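Local coordinates for peroxisomal membrane protein LPX1 (Saccharomyces cerevisiae, PDB 2Y6U) that hydrolyses ester bonds in peroxisomes, with acyl esterase, lipase and phospholipase A activity, at residues Glu69-Arg74 against Asp331-Arg336; Leu164-Glu169 against His339-Phe344; Phe112-Gly117 against Met267-Phe272; Gly147-Leu152 against Thr271-Leu276. All blocks are in the same frame, centred on the assembly; numbering follows the deposited sequence.

Interaction 1 of 4, residues Glu69-Arg74 against Asp331-Arg336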
loop_
_atom_site.group_PDB
_atom_site.type_symbol
_atom_site.label_atom_id
_atom_site.label_comp_id
_atom_site.label_asym_id
_atom_site.label_seq_id
_atom_site.Cartn_x
_atom_site.Cartn_y
_atom_site.Cartn_z
ATOM N N GLU A 69 -2.108 17.646 20.833
ATOM C CA GLU A 69 -2.711 18.966 20.848
ATOM C C GLU A 69 -1.870 20.081 21.425
ATOM O O GLU A 69 -1.870 21.202 20.884
ATOM C CB GLU A 69 -4.140 18.950 21.461
ATOM C CG GLU A 69 -5.036 18.054 20.636
ATOM C CD GLU A 69 -6.527 17.983 21.238
ATOM O OE1 GLU A 69 -6.816 18.595 22.274
ATOM O OE2 GLU A 69 -7.312 17.222 20.698
ATOM N N TYR A 70 -1.146 19.814 22.507
ATOM C CA TYR A 70 -0.241 20.753 23.081
ATOM C C TYR A 70 0.783 21.277 22.025
ATOM O O TYR A 70 1.307 22.364 22.145
ATOM C CB TYR A 70 0.479 20.050 24.262
ATOM C CG TYR A 70 1.502 20.890 24.909
ATOM C CD1 TYR A 70 2.820 20.888 24.475
ATOM C CD2 TYR A 70 1.162 21.701 25.987
ATOM C CE1 TYR A 70 3.782 21.670 25.085
ATOM C CE2 TYR A 70 2.138 22.502 26.679
ATOM C CZ TYR A 70 3.457 22.488 26.215
ATOM O OH TYR A 70 4.326 23.315 26.830
ATOM N N TYR A 71 1.123 20.433 21.055
ATOM C CA TYR A 71 2.115 20.816 20.059
ATOM C C TYR A 71 1.635 21.874 19.069
ATOM O O TYR A 71 2.447 22.685 18.540
ATOM C CB TYR A 71 2.520 19.601 19.226
ATOM C CG TYR A 71 3.422 18.590 19.953
ATOM C CD1 TYR A 71 3.055 18.024 21.188
ATOM C CD2 TYR A 71 4.622 18.147 19.357
ATOM C CE1 TYR A 71 3.901 17.067 21.867
ATOM C CE2 TYR A 71 5.409 17.193 19.983
ATOM C CZ TYR A 71 5.072 16.674 21.235
ATOM O OH TYR A 71 5.900 15.730 21.848
ATOM N N LEU A 72 0.332 21.859 18.802
ATOM C CA LEU A 72 -0.190 22.687 17.694
ATOM C C LEU A 72 0.163 24.159 17.728
ATOM O O LEU A 72 0.592 24.663 16.730
ATOM C CB LEU A 72 -1.732 22.525 17.571
ATOM C CG LEU A 72 -2.162 21.119 17.267
ATOM C CD1 LEU A 72 -3.748 20.989 17.440
ATOM C CD2 LEU A 72 -1.652 20.661 15.840
ATOM N N PRO A 73 -0.000 24.870 18.854
ATOM C CA PRO A 73 0.368 26.271 18.786
ATOM C C PRO A 73 1.884 26.503 18.827
ATOM O O PRO A 73 2.312 27.612 18.616
ATOM C CB PRO A 73 -0.347 26.905 19.989
ATOM C CG PRO A 73 -0.834 25.764 20.797
ATOM C CD PRO A 73 -0.621 24.510 20.136
ATOM N N ARG A 74 2.681 25.448 19.051
ATOM C CA ARG A 74 4.104 25.617 19.303
ATOM C C ARG A 74 4.970 25.199 18.100
ATOM O O ARG A 74 6.172 25.485 18.058
ATOM C CB ARG A 74 4.451 24.779 20.512
ATOM C CG ARG A 74 3.988 25.406 21.759
ATOM C CD ARG A 74 4.002 24.404 22.892
ATOM N NE ARG A 74 3.601 25.094 24.100
ATOM C CZ ARG A 74 2.347 25.254 24.520
ATOM N NH1 ARG A 74 1.295 24.736 23.864
ATOM N NH2 ARG A 74 2.145 25.918 25.621
ATOM N N ASP A 331 8.228 20.318 25.269
ATOM C CA ASP A 331 8.900 21.553 24.804
ATOM C C ASP A 331 10.242 21.216 24.136
ATOM O O ASP A 331 10.557 21.774 23.075
ATOM C CB ASP A 331 9.079 22.548 25.910
ATOM C CG ASP A 331 7.760 23.166 26.330
ATOM O OD1 ASP A 331 6.758 23.000 25.627
ATOM O OD2 ASP A 331 7.751 23.754 27.360
ATOM N N LEU A 332 11.012 20.311 24.743
ATOM C CA LEU A 332 12.288 19.833 24.150
ATOM C C LEU A 332 12.080 19.109 22.836
ATOM O O LEU A 332 12.807 19.358 21.888
ATOM C CB LEU A 332 13.091 18.963 25.123
ATOM C CG LEU A 332 13.581 19.717 26.383
ATOM C CD1 LEU A 332 14.315 18.767 27.336
ATOM C CD2 LEU A 332 14.455 20.930 26.025
ATOM N N VAL A 333 11.052 18.264 22.768
ATOM C CA VAL A 333 10.731 17.548 21.557
ATOM C C VAL A 333 10.281 18.517 20.419
ATOM O O VAL A 333 10.741 18.447 19.274
ATOM C CB VAL A 333 9.682 16.474 21.804
ATOM C CG1 VAL A 333 9.288 15.728 20.482
ATOM C CG2 VAL A 333 10.200 15.393 22.826
ATOM N N ILE A 334 9.478 19.493 20.786
ATOM C CA ILE A 334 9.007 20.457 19.821
ATOM C C ILE A 334 10.153 21.284 19.239
ATOM O O ILE A 334 10.224 21.548 18.007
ATOM C CB ILE A 334 7.955 21.334 20.465
ATOM C CG1 ILE A 334 6.682 20.536 20.690
ATOM C CG2 ILE A 334 7.679 22.625 19.646
ATOM C CD1 ILE A 334 5.709 21.192 21.750
ATOM N N GLU A 335 11.093 21.638 20.112
ATOM C CA GLU A 335 12.240 22.424 19.647
ATOM C C GLU A 335 13.013 21.664 18.642
ATOM O O GLU A 335 13.404 22.244 17.641
ATOM C CB GLU A 335 13.143 22.902 20.779
ATOM C CG GLU A 335 14.319 23.667 20.272
ATOM C CD GLU A 335 15.530 22.764 19.794
ATOM O OE1 GLU A 335 15.646 21.564 20.205
ATOM O OE2 GLU A 335 16.392 23.283 19.026
ATOM N N ARG A 336 13.141 20.345 18.826
ATOM C CA ARG A 336 13.753 19.538 17.808
ATOM C C ARG A 336 12.977 19.401 16.513
ATOM O O ARG A 336 13.543 19.500 15.441
ATOM C CB ARG A 336 14.110 18.127 18.303
ATOM C CG ARG A 336 15.048 18.099 19.453
ATOM C CD ARG A 336 16.503 18.203 18.952
ATOM N NE ARG A 336 16.916 19.554 18.738
ATOM C CZ ARG A 336 17.917 19.941 17.945
ATOM N NH1 ARG A 336 18.755 19.080 17.246
ATOM N NH2 ARG A 336 18.123 21.235 17.894
#
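D331, in the first turn of helix 330-347, takes a hydrogen bond from Y70: with its CG anti to the backbone N (chi1 177°), the tyrosine carries its hydroxyl across, and Y70 OH donates to D331 OD1 at 2.7 Å. The oxygen is met on its syn side, 17° out of the carboxylate plane, while OD1 itself lies at the edge of the tyrosine ring and in its plane. R74 adds charge but no bond: its NE is 4.1 Å from D331 OD1, and the oxygen stands well out of the guanidinium plane, so the attraction is at most electrostatic. The guanidinium is spent on Y70 instead. It lies over the Y70 ring with NH1 above the ring centre, and R74 NH1 also donates to the backbone Y70 O at 2.9 Å, which keeps the guanidinium laid over the phenol ring.

V333 follows, with CG1 at the edge of the Y71 ring, 3.7 Å from Y71 OH; that hydroxyl is bonded to the carbonyl of N326. I334 carries the middle of the contact. I334 CG1 sits over one face of the Y71 ring, 3.4 Å from Y71 CD2, as a CH-pi contact; CD1 reaches the edge of Y70 and CD of R74, and I334 CG2 packs against R74 O.

Around this, L72 and E69 turn to strands 84-92 and 35-40, Y70 also rests on helix 229-239, and N338, further along helix 330-347, bonds R74 O.

Interaction 2 of 4, residues Leu164-Glu169 against His339-Phe344; sequences LLILIE and HHIHEF
L164 and F344 run side by side, pointing opposite ways, the leucine reaching out from its strand and the phenylalanine in from the helix. The ring of F344 is turned flat to the leucine: L164 CB stands above the ring centre at 4.2 Å from the centroid, only 5° off the normal, a CH-pi contact made squarely over the face. With its CG swung anti to the backbone N (chi1 -180°), F344 lays the ring back over the first residue of the strand. The two methyls of L164 then divide the work. CD1 stays by the ring, 4.1 Å from F344 CD1, whereas L164 CD2 goes into the angle between F344 CB, also at 4.1 Å, and I341 CG1 at 4.0 Å. I341 lies across L164, and the same CG1 is approached from further along the strand by I166 CD1, a looser touch at 4.3 Å.

No hydrogen bond joins the two segments. H340, which also faces the strand, has its NE2 bonded to D316. Strand 164-168 pairs with 137-144 and 286-292, and the 339-344 part of the helix runs nearly antiparallel to it, at 165°, the two short axes 10.2 Å apart. A helix laid along a central strand of a largely parallel sheet in this way is characteristic of the alpha/beta hydrolase fold.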
loop_
_atom_site.group_PDB
_atom_site.type_symbol
_atom_site.label_atom_id
_atom_site.label_comp_id
_atom_site.label_asym_id
_atom_site.label_seq_id
_atom_site.Cartn_x
_atom_site.Cartn_y
_atom_site.Cartn_z
ATOM N N LEU A 164 10.017 13.869 4.933
ATOM C CA LEU A 164 10.795 13.907 6.194
ATOM C C LEU A 164 10.055 13.042 7.223
ATOM O O LEU A 164 8.800 13.153 7.374
ATOM C CB LEU A 164 10.879 15.351 6.675
ATOM C CG LEU A 164 11.542 15.550 8.041
ATOM C CD1 LEU A 164 13.057 15.134 7.926
ATOM C CD2 LEU A 164 11.420 17.030 8.453
ATOM N N LEU A 165 10.781 12.150 7.900
ATOM C CA LEU A 165 10.247 11.270 8.960
ATOM C C LEU A 165 10.878 11.697 10.248
ATOM O O LEU A 165 12.123 11.926 10.301
ATOM C CB LEU A 165 10.618 9.820 8.686
ATOM C CG LEU A 165 9.738 9.064 7.697
ATOM C CD1 LEU A 165 9.671 9.616 6.253
ATOM C CD2 LEU A 165 10.193 7.589 7.796
ATOM N N ILE A 166 10.080 11.846 11.295
ATOM C CA ILE A 166 10.570 12.167 12.607
ATOM C C ILE A 166 10.005 11.076 13.541
ATOM O O ILE A 166 8.787 10.930 13.721
ATOM C CB ILE A 166 10.131 13.546 13.102
ATOM C CG1 ILE A 166 10.564 14.635 12.086
ATOM C CG2 ILE A 166 10.712 13.759 14.548
ATOM C CD1 ILE A 166 10.216 16.067 12.492
ATOM N N LEU A 167 10.884 10.249 14.052
ATOM C CA LEU A 167 10.522 9.116 14.853
ATOM C C LEU A 167 10.914 9.384 16.281
ATOM O O LEU A 167 12.112 9.579 16.581
ATOM C CB LEU A 167 11.282 7.882 14.305
ATOM C CG LEU A 167 11.305 7.644 12.806
ATOM C CD1 LEU A 167 12.148 6.386 12.487
ATOM C CD2 LEU A 167 9.899 7.501 12.222
ATOM N N ILE A 168 9.950 9.379 17.199
ATOM C CA ILE A 168 10.248 9.669 18.587
ATOM C C ILE A 168 10.119 8.313 19.282
ATOM O O ILE A 168 9.031 7.738 19.374
ATOM C CB ILE A 168 9.292 10.667 19.183
ATOM C CG1 ILE A 168 9.256 12.002 18.367
ATOM C CG2 ILE A 168 9.665 10.909 20.712
ATOM C CD1 ILE A 168 7.940 12.823 18.625
ATOM N N GLU A 169 11.201 7.790 19.800
ATOM C CA GLU A 169 11.185 6.505 20.463
ATOM C C GLU A 169 10.445 5.398 19.722
ATOM O O GLU A 169 9.522 4.730 20.280
ATOM C CB GLU A 169 10.568 6.673 21.844
ATOM C CG GLU A 169 11.451 7.377 22.827
ATOM C CD GLU A 169 12.585 6.402 23.411
ATOM O OE1 GLU A 169 12.259 5.259 23.719
ATOM O OE2 GLU A 169 13.727 6.826 23.613
ATOM N N HIS A 339 13.342 22.620 14.612
ATOM C CA HIS A 339 14.668 22.746 14.083
ATOM C C HIS A 339 14.795 21.931 12.811
ATOM O O HIS A 339 15.243 22.421 11.743
ATOM C CB HIS A 339 15.721 22.257 15.145
ATOM C CG HIS A 339 17.090 22.112 14.575
ATOM N ND1 HIS A 339 17.877 23.205 14.290
ATOM C CD2 HIS A 339 17.806 21.015 14.196
ATOM C CE1 HIS A 339 19.038 22.793 13.804
ATOM N NE2 HIS A 339 19.006 21.475 13.705
ATOM N N HIS A 340 14.394 20.670 12.890
ATOM C CA HIS A 340 14.619 19.790 11.751
ATOM C C HIS A 340 13.753 20.131 10.581
ATOM O O HIS A 340 14.181 20.045 9.435
ATOM C CB HIS A 340 14.507 18.320 12.118
ATOM C CG HIS A 340 15.613 17.853 12.978
ATOM N ND1 HIS A 340 16.929 17.840 12.561
ATOM C CD2 HIS A 340 15.611 17.493 14.279
ATOM C CE1 HIS A 340 17.688 17.449 13.579
ATOM N NE2 HIS A 340 16.904 17.199 14.622
ATOM N N ILE A 341 12.537 20.535 10.822
ATOM C CA ILE A 341 11.685 20.946 9.688
ATOM C C ILE A 341 12.222 22.184 9.017
ATOM O O ILE A 341 12.282 22.316 7.765
ATOM C CB ILE A 341 10.222 21.227 10.204
ATOM C CG1 ILE A 341 9.533 19.874 10.609
ATOM C CG2 ILE A 341 9.407 21.965 9.149
ATOM C CD1 ILE A 341 8.089 20.124 11.219
ATOM N N HIS A 342 12.644 23.157 9.840
ATOM C CA HIS A 342 13.233 24.362 9.267
ATOM C C HIS A 342 14.465 24.057 8.414
ATOM O O HIS A 342 14.566 24.524 7.273
ATOM C CB HIS A 342 13.647 25.337 10.401
ATOM C CG HIS A 342 14.271 26.600 9.922
ATOM N ND1 HIS A 342 13.531 27.642 9.412
ATOM C CD2 HIS A 342 15.563 27.008 9.904
ATOM C CE1 HIS A 342 14.345 28.648 9.107
ATOM N NE2 HIS A 342 15.583 28.287 9.382
ATOM N N GLU A 343 15.395 23.270 8.933
ATOM C CA GLU A 343 16.608 22.995 8.160
ATOM C C GLU A 343 16.229 22.227 6.867
ATOM O O GLU A 343 16.782 22.448 5.819
ATOM C CB GLU A 343 17.595 22.151 8.984
ATOM C CG GLU A 343 18.227 22.870 10.177
ATOM C CD GLU A 343 19.077 24.110 9.806
ATOM O OE1 GLU A 343 19.762 24.131 8.752
ATOM O OE2 GLU A 343 19.068 25.073 10.582
ATOM N N PHE A 344 15.290 21.300 6.988
ATOM C CA PHE A 344 14.911 20.474 5.822
ATOM C C PHE A 344 14.344 21.330 4.689
ATOM O O PHE A 344 14.808 21.243 3.526
ATOM C CB PHE A 344 13.939 19.344 6.265
ATOM C CG PHE A 344 13.506 18.451 5.139
ATOM C CD1 PHE A 344 14.282 17.392 4.757
ATOM C CD2 PHE A 344 12.367 18.732 4.388
ATOM C CE1 PHE A 344 13.999 16.620 3.630
ATOM C CE2 PHE A 344 12.021 17.915 3.260
ATOM C CZ PHE A 344 12.878 16.894 2.860
#

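Interaction 3 of 4, residues Phe112-Gly117 against Met267-Phe272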
loop_
_atom_site.group_PDB
_atom_site.type_symbol
_atom_site.label_atom_id
_atom_site.label_comp_id
_atom_site.label_asym_id
_atom_site.label_seq_id
_atom_site.Cartn_x
_atom_site.Cartn_y
_atom_site.Cartn_z
ATOM N N PHE A 112 -4.359 -6.767 16.091
ATOM C CA PHE A 112 -4.074 -5.450 15.600
ATOM C C PHE A 112 -2.657 -5.405 14.988
ATOM O O PHE A 112 -1.620 -5.526 15.690
ATOM C CB PHE A 112 -4.233 -4.416 16.713
ATOM C CG PHE A 112 -3.859 -3.059 16.301
ATOM C CD1 PHE A 112 -4.512 -2.432 15.259
ATOM C CD2 PHE A 112 -2.787 -2.434 16.874
ATOM C CE1 PHE A 112 -4.107 -1.181 14.827
ATOM C CE2 PHE A 112 -2.463 -1.144 16.515
ATOM C CZ PHE A 112 -3.042 -0.544 15.520
ATOM N N ASN A 113 -2.623 -5.327 13.653
ATOM C CA ASN A 113 -1.393 -5.471 12.897
ATOM C C ASN A 113 -0.968 -4.008 12.580
ATOM O O ASN A 113 -1.702 -3.229 11.919
ATOM C CB ASN A 113 -1.694 -6.292 11.617
ATOM C CG ASN A 113 -0.507 -6.384 10.692
ATOM O OD1 ASN A 113 0.009 -5.309 10.274
ATOM N ND2 ASN A 113 -0.120 -7.590 10.283
ATOM N N TRP A 114 0.208 -3.593 13.012
ATOM C CA TRP A 114 0.540 -2.162 12.940
ATOM C C TRP A 114 0.699 -1.738 11.479
ATOM O O TRP A 114 0.566 -0.528 11.197
ATOM C CB TRP A 114 1.831 -1.865 13.692
ATOM C CG TRP A 114 1.785 -2.042 15.155
ATOM C CD1 TRP A 114 0.709 -2.459 15.917
ATOM C CD2 TRP A 114 2.811 -1.745 16.045
ATOM N NE1 TRP A 114 1.073 -2.549 17.233
ATOM C CE2 TRP A 114 2.321 -2.027 17.369
ATOM C CE3 TRP A 114 4.126 -1.290 15.899
ATOM C CZ2 TRP A 114 3.106 -1.877 18.485
ATOM C CZ3 TRP A 114 4.866 -1.046 16.991
ATOM C CH2 TRP A 114 4.388 -1.420 18.316
ATOM N N ILE A 115 0.994 -2.694 10.577
ATOM C CA ILE A 115 1.105 -2.405 9.141
ATOM C C ILE A 115 -0.285 -2.054 8.551
ATOM O O ILE A 115 -0.415 -1.145 7.727
ATOM C CB ILE A 115 1.813 -3.441 8.364
ATOM C CG1 ILE A 115 3.245 -3.705 8.915
ATOM C CG2 ILE A 115 1.913 -2.983 6.831
ATOM C CD1 ILE A 115 3.947 -4.890 8.331
ATOM N N ASP A 116 -1.310 -2.773 8.963
ATOM C CA ASP A 116 -2.731 -2.389 8.649
ATOM C C ASP A 116 -2.966 -0.937 9.121
ATOM O O ASP A 116 -3.561 -0.125 8.400
ATOM C CB ASP A 116 -3.734 -3.276 9.341
ATOM C CG ASP A 116 -3.744 -4.706 8.840
ATOM O OD1 ASP A 116 -2.990 -5.109 7.920
ATOM O OD2 ASP A 116 -4.514 -5.533 9.481
ATOM N N GLY A 117 -2.528 -0.611 10.325
ATOM C CA GLY A 117 -2.650 0.738 10.830
ATOM C C GLY A 117 -1.882 1.782 9.943
ATOM O O GLY A 117 -2.349 2.881 9.744
ATOM N N MET A 267 1.308 -7.711 22.014
ATOM C CA MET A 267 1.240 -9.163 22.049
ATOM C C MET A 267 1.426 -9.772 20.661
ATOM O O MET A 267 1.431 -10.958 20.522
ATOM C CB MET A 267 -0.136 -9.571 22.588
ATOM C CG MET A 267 -0.286 -9.161 24.100
ATOM S SD MET A 267 -2.024 -9.304 24.715
ATOM C CE MET A 267 -2.223 -11.061 24.671
ATOM N N ASN A 268 1.589 -8.944 19.647
ATOM C CA ASN A 268 1.431 -9.435 18.252
ATOM C C ASN A 268 2.596 -9.064 17.329
ATOM O O ASN A 268 2.482 -9.253 16.105
ATOM C CB ASN A 268 0.197 -8.684 17.712
ATOM C CG ASN A 268 -0.523 -9.459 16.697
ATOM O OD1 ASN A 268 -0.448 -10.720 16.619
ATOM N ND2 ASN A 268 -1.173 -8.716 15.793
ATOM N N MET A 269 3.676 -8.545 17.915
ATOM C CA MET A 269 4.767 -7.869 17.156
ATOM C C MET A 269 5.405 -8.800 16.210
ATOM O O MET A 269 5.750 -8.380 15.108
ATOM C CB MET A 269 5.881 -7.418 18.047
ATOM C CG MET A 269 5.613 -6.285 18.858
ATOM S SD MET A 269 5.596 -4.686 17.990
ATOM C CE MET A 269 7.032 -4.257 17.087
ATOM N N GLN A 270 5.501 -10.089 16.556
ATOM C CA GLN A 270 6.191 -10.979 15.695
ATOM C C GLN A 270 5.502 -11.233 14.367
ATOM O O GLN A 270 6.115 -11.746 13.407
ATOM C CB GLN A 270 6.440 -12.319 16.386
ATOM C CG GLN A 270 7.168 -12.092 17.703
ATOM C CD GLN A 270 6.257 -11.747 18.934
ATOM O OE1 GLN A 270 4.990 -11.440 18.850
ATOM N NE2 GLN A 270 6.927 -11.787 20.119
ATOM N N THR A 271 4.235 -10.864 14.268
ATOM C CA THR A 271 3.504 -11.245 13.048
ATOM C C THR A 271 3.659 -10.106 11.988
ATOM O O THR A 271 3.188 -10.278 10.840
ATOM C CB THR A 271 1.973 -11.398 13.316
ATOM O OG1 THR A 271 1.480 -10.102 13.712
ATOM C CG2 THR A 271 1.679 -12.447 14.433
ATOM N N PHE A 272 4.252 -8.976 12.296
ATOM C CA PHE A 272 4.436 -7.931 11.321
ATOM C C PHE A 272 5.776 -7.198 11.386
ATOM O O PHE A 272 6.157 -6.489 10.458
ATOM C CB PHE A 272 3.220 -6.898 11.428
ATOM C CG PHE A 272 3.036 -6.296 12.778
ATOM C CD1 PHE A 272 3.878 -5.316 13.185
ATOM C CD2 PHE A 272 2.038 -6.745 13.668
ATOM C CE1 PHE A 272 3.821 -4.794 14.429
ATOM C CE2 PHE A 272 1.924 -6.177 14.904
ATOM C CZ PHE A 272 2.820 -5.180 15.289
HETATM O O HOH W 1 -0.947 -9.665 12.213
HETATM O O HOH W 2 2.020 -8.711 8.623
#
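N113 OD1 is gripped by D116 N and, weakly, by I115 N, the N-cap of helix 114-125, while ND2 of the same amide packs on F272 CB at 3.6 Å. N113 ND2 also donates to two waters, which pass the link on to T271 OG1 and T271 O. N268 O accepts from T271 OG1, at 2.7 Å, and from T271 N, and N268 ND2 donates to F112 O in a weak bond of 3.2 Å and also bonds N111 OD1.

Next to these polar groups lies the F272 ring, put against W114 by a CG set between backbone N and carbonyl carbon (chi1 57°). It has W114 N above the centre of one face and M269 O over the other, and F272 CZ comes within 3.3 Å of W114 CG, the planes inclined at 34°. On the same indole face M269 SD stands 3.8 Å from the centroid of the six-membered ring, a Met-aromatic contact. Replacing W114 with an alanine would probably leave M269 SD without its aromatic partner and F272 CZ without the surface it lies against.

Toward helix 146-157, W114 O bonds Q150, the indole meets F149 edge-to-face and touches M146, and I115 packs on F149 and L157; N268 packs against F374 of the second subunit.

Interaction 4 of 4, residues Gly147-Leu152 against Thr271-Leu276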
loop_
_atom_site.group_PDB
_atom_site.type_symbol
_atom_site.label_atom_id
_atom_site.label_comp_id
_atom_site.label_asym_id
_atom_site.label_seq_id
_atom_site.Cartn_x
_atom_site.Cartn_y
_atom_site.Cartn_z
ATOM N N GLY A 147 3.640 4.571 16.503
ATOM C CA GLY A 147 3.507 5.561 15.462
ATOM C C GLY A 147 4.793 5.757 14.681
ATOM O O GLY A 147 4.780 6.058 13.499
ATOM N N GLY A 148 5.908 5.538 15.346
ATOM C CA GLY A 148 7.226 5.598 14.705
ATOM C C GLY A 148 7.401 4.421 13.794
ATOM O O GLY A 148 7.902 4.579 12.661
ATOM N N PHE A 149 7.114 3.234 14.318
ATOM C CA PHE A 149 7.067 2.044 13.411
ATOM C C PHE A 149 6.212 2.408 12.170
ATOM O O PHE A 149 6.580 2.080 11.010
ATOM C CB PHE A 149 6.493 0.855 14.169
ATOM C CG PHE A 149 6.387 -0.419 13.386
ATOM C CD1 PHE A 149 5.365 -0.571 12.413
ATOM C CD2 PHE A 149 7.264 -1.476 13.616
ATOM C CE1 PHE A 149 5.253 -1.780 11.712
ATOM C CE2 PHE A 149 7.153 -2.674 12.937
ATOM C CZ PHE A 149 6.147 -2.840 11.966
ATOM N N GLN A 150 5.007 2.929 12.414
ATOM C CA GLN A 150 4.053 3.200 11.329
ATOM C C GLN A 150 4.491 4.255 10.349
ATOM O O GLN A 150 4.258 4.093 9.184
ATOM C CB GLN A 150 2.669 3.478 11.888
ATOM C CG GLN A 150 2.102 2.248 12.593
ATOM C CD GLN A 150 0.779 2.531 13.252
ATOM O OE1 GLN A 150 0.616 3.567 13.903
ATOM N NE2 GLN A 150 -0.145 1.604 13.149
ATOM N N ALA A 151 5.250 5.236 10.827
ATOM C CA ALA A 151 5.865 6.237 9.936
ATOM C C ALA A 151 6.773 5.564 8.913
ATOM O O ALA A 151 6.732 5.872 7.748
ATOM C CB ALA A 151 6.637 7.308 10.742
ATOM N N LEU A 152 7.680 4.717 9.404
ATOM C CA LEU A 152 8.532 3.913 8.535
ATOM C C LEU A 152 7.757 3.029 7.551
ATOM O O LEU A 152 8.033 3.019 6.348
ATOM C CB LEU A 152 9.480 3.036 9.382
ATOM C CG LEU A 152 10.547 3.742 10.165
ATOM C CD1 LEU A 152 11.183 2.820 11.285
ATOM C CD2 LEU A 152 11.645 4.275 9.172
ATOM N N THR A 271 4.235 -10.864 14.268
ATOM C CA THR A 271 3.504 -11.245 13.048
ATOM C C THR A 271 3.659 -10.106 11.988
ATOM O O THR A 271 3.188 -10.278 10.840
ATOM C CB THR A 271 1.973 -11.398 13.316
ATOM O OG1 THR A 271 1.480 -10.102 13.712
ATOM C CG2 THR A 271 1.679 -12.447 14.433
ATOM N N PHE A 272 4.252 -8.976 12.296
ATOM C CA PHE A 272 4.436 -7.931 11.321
ATOM C C PHE A 272 5.776 -7.198 11.386
ATOM O O PHE A 272 6.157 -6.489 10.458
ATOM C CB PHE A 272 3.220 -6.898 11.428
ATOM C CG PHE A 272 3.036 -6.296 12.778
ATOM C CD1 PHE A 272 3.878 -5.316 13.185
ATOM C CD2 PHE A 272 2.038 -6.745 13.668
ATOM C CE1 PHE A 272 3.821 -4.794 14.429
ATOM C CE2 PHE A 272 1.924 -6.177 14.904
ATOM C CZ PHE A 272 2.820 -5.180 15.289
ATOM N N ALA A 273 6.517 -7.292 12.496
ATOM C CA ALA A 273 7.740 -6.565 12.592
ATOM C C ALA A 273 8.787 -7.090 11.504
ATOM O O ALA A 273 9.492 -6.268 11.026
ATOM C CB ALA A 273 8.394 -6.631 14.062
ATOM N N PRO A 274 8.879 -8.375 11.198
ATOM C CA PRO A 274 9.937 -8.801 10.266
ATOM C C PRO A 274 9.836 -8.109 8.910
ATOM O O PRO A 274 10.843 -7.746 8.326
ATOM C CB PRO A 274 9.699 -10.291 10.141
ATOM C CG PRO A 274 9.321 -10.668 11.638
ATOM C CD PRO A 274 8.310 -9.586 11.844
ATOM N N PHE A 275 8.615 -7.907 8.471
ATOM C CA PHE A 275 8.363 -7.227 7.182
ATOM C C PHE A 275 8.927 -5.802 7.179
ATOM O O PHE A 275 9.644 -5.392 6.285
ATOM C CB PHE A 275 6.877 -7.196 6.890
ATOM C CG PHE A 275 6.562 -6.434 5.583
ATOM C CD1 PHE A 275 6.684 -7.059 4.376
ATOM C CD2 PHE A 275 6.315 -5.113 5.609
ATOM C CE1 PHE A 275 6.414 -6.349 3.179
ATOM C CE2 PHE A 275 6.023 -4.422 4.431
ATOM C CZ PHE A 275 6.075 -5.047 3.241
ATOM N N LEU A 276 8.707 -5.068 8.268
ATOM C CA LEU A 276 9.221 -3.712 8.435
ATOM C C LEU A 276 10.738 -3.708 8.532
ATOM O O LEU A 276 11.412 -2.998 7.764
ATOM C CB LEU A 276 8.538 -2.944 9.580
ATOM C CG LEU A 276 9.235 -1.552 9.532
ATOM C CD1 LEU A 276 8.740 -0.741 8.240
ATOM C CD2 LEU A 276 9.435 -0.804 10.721
#
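This is an apolar contact between two helices, made by F149 and L152 of helix 146-157 against the start of helix 273-279, with no hydrogen bond between the segments. Helix 146-157 is the one that follows strand 137-144, and G147 belongs to a GxSxG sequence consistent with the nucleophile elbow of alpha/beta hydrolases.

F149 and L276 carry the contact. With CG anti to the backbone N (chi1 -180°), the F149 ring is carried across to the other helix, where L276 lies alongside it, pointing the other way. L276 CD2 stands over one face, 3.8 Å from the ring centroid and 18° off the normal, a CH-pi contact, while L276 CB closes on the end of the ring at 3.4 Å from F149 CZ. A273 CA meets the ring edge near its plane, 4.0 Å from F149 CE2. F272 comes with its own edge turned toward the F149 face in an offset edge-to-face pair, centroids 5.5 Å apart and planes at 83°. Cutting F149 back to an alanine is likely to open a gap between the helices, leaving F272 and L276 without the ring they pack on.

L152 lies crosswise to L276, its CB 4.0 Å from L276 CD1, and extends the contact one turn further along.

Behind helix 146-157, A151 and L152 rest on L167 of strand 164-168. F149 also touches I115 of helix 114-125, and F275 packs on the second subunit, its ring edge-to-face with F282 of that subunit.

Overall arrangement
The four contacts span both sides of the central mixed sheet. Interactions 1 and 2 share helix 330-347, their centres about 12 Å apart, and touch where V333 meets I168. Interactions 3 and 4 lie across the chain's centre from them, their own centres about 8 Å apart; they share T271 and F272, and both reach the second subunit. Strand 164-168 bridges the two groups: it faces helix 330-347 in interaction 2, while L165 and L167 pack on helix 146-157 of interaction 4. Along the chain, interaction 1 encloses interactions 3 and 4, and interaction 2 crosses all three. Early and late parts of the hydrolase fold are thus tied together, with helices on both sheet faces.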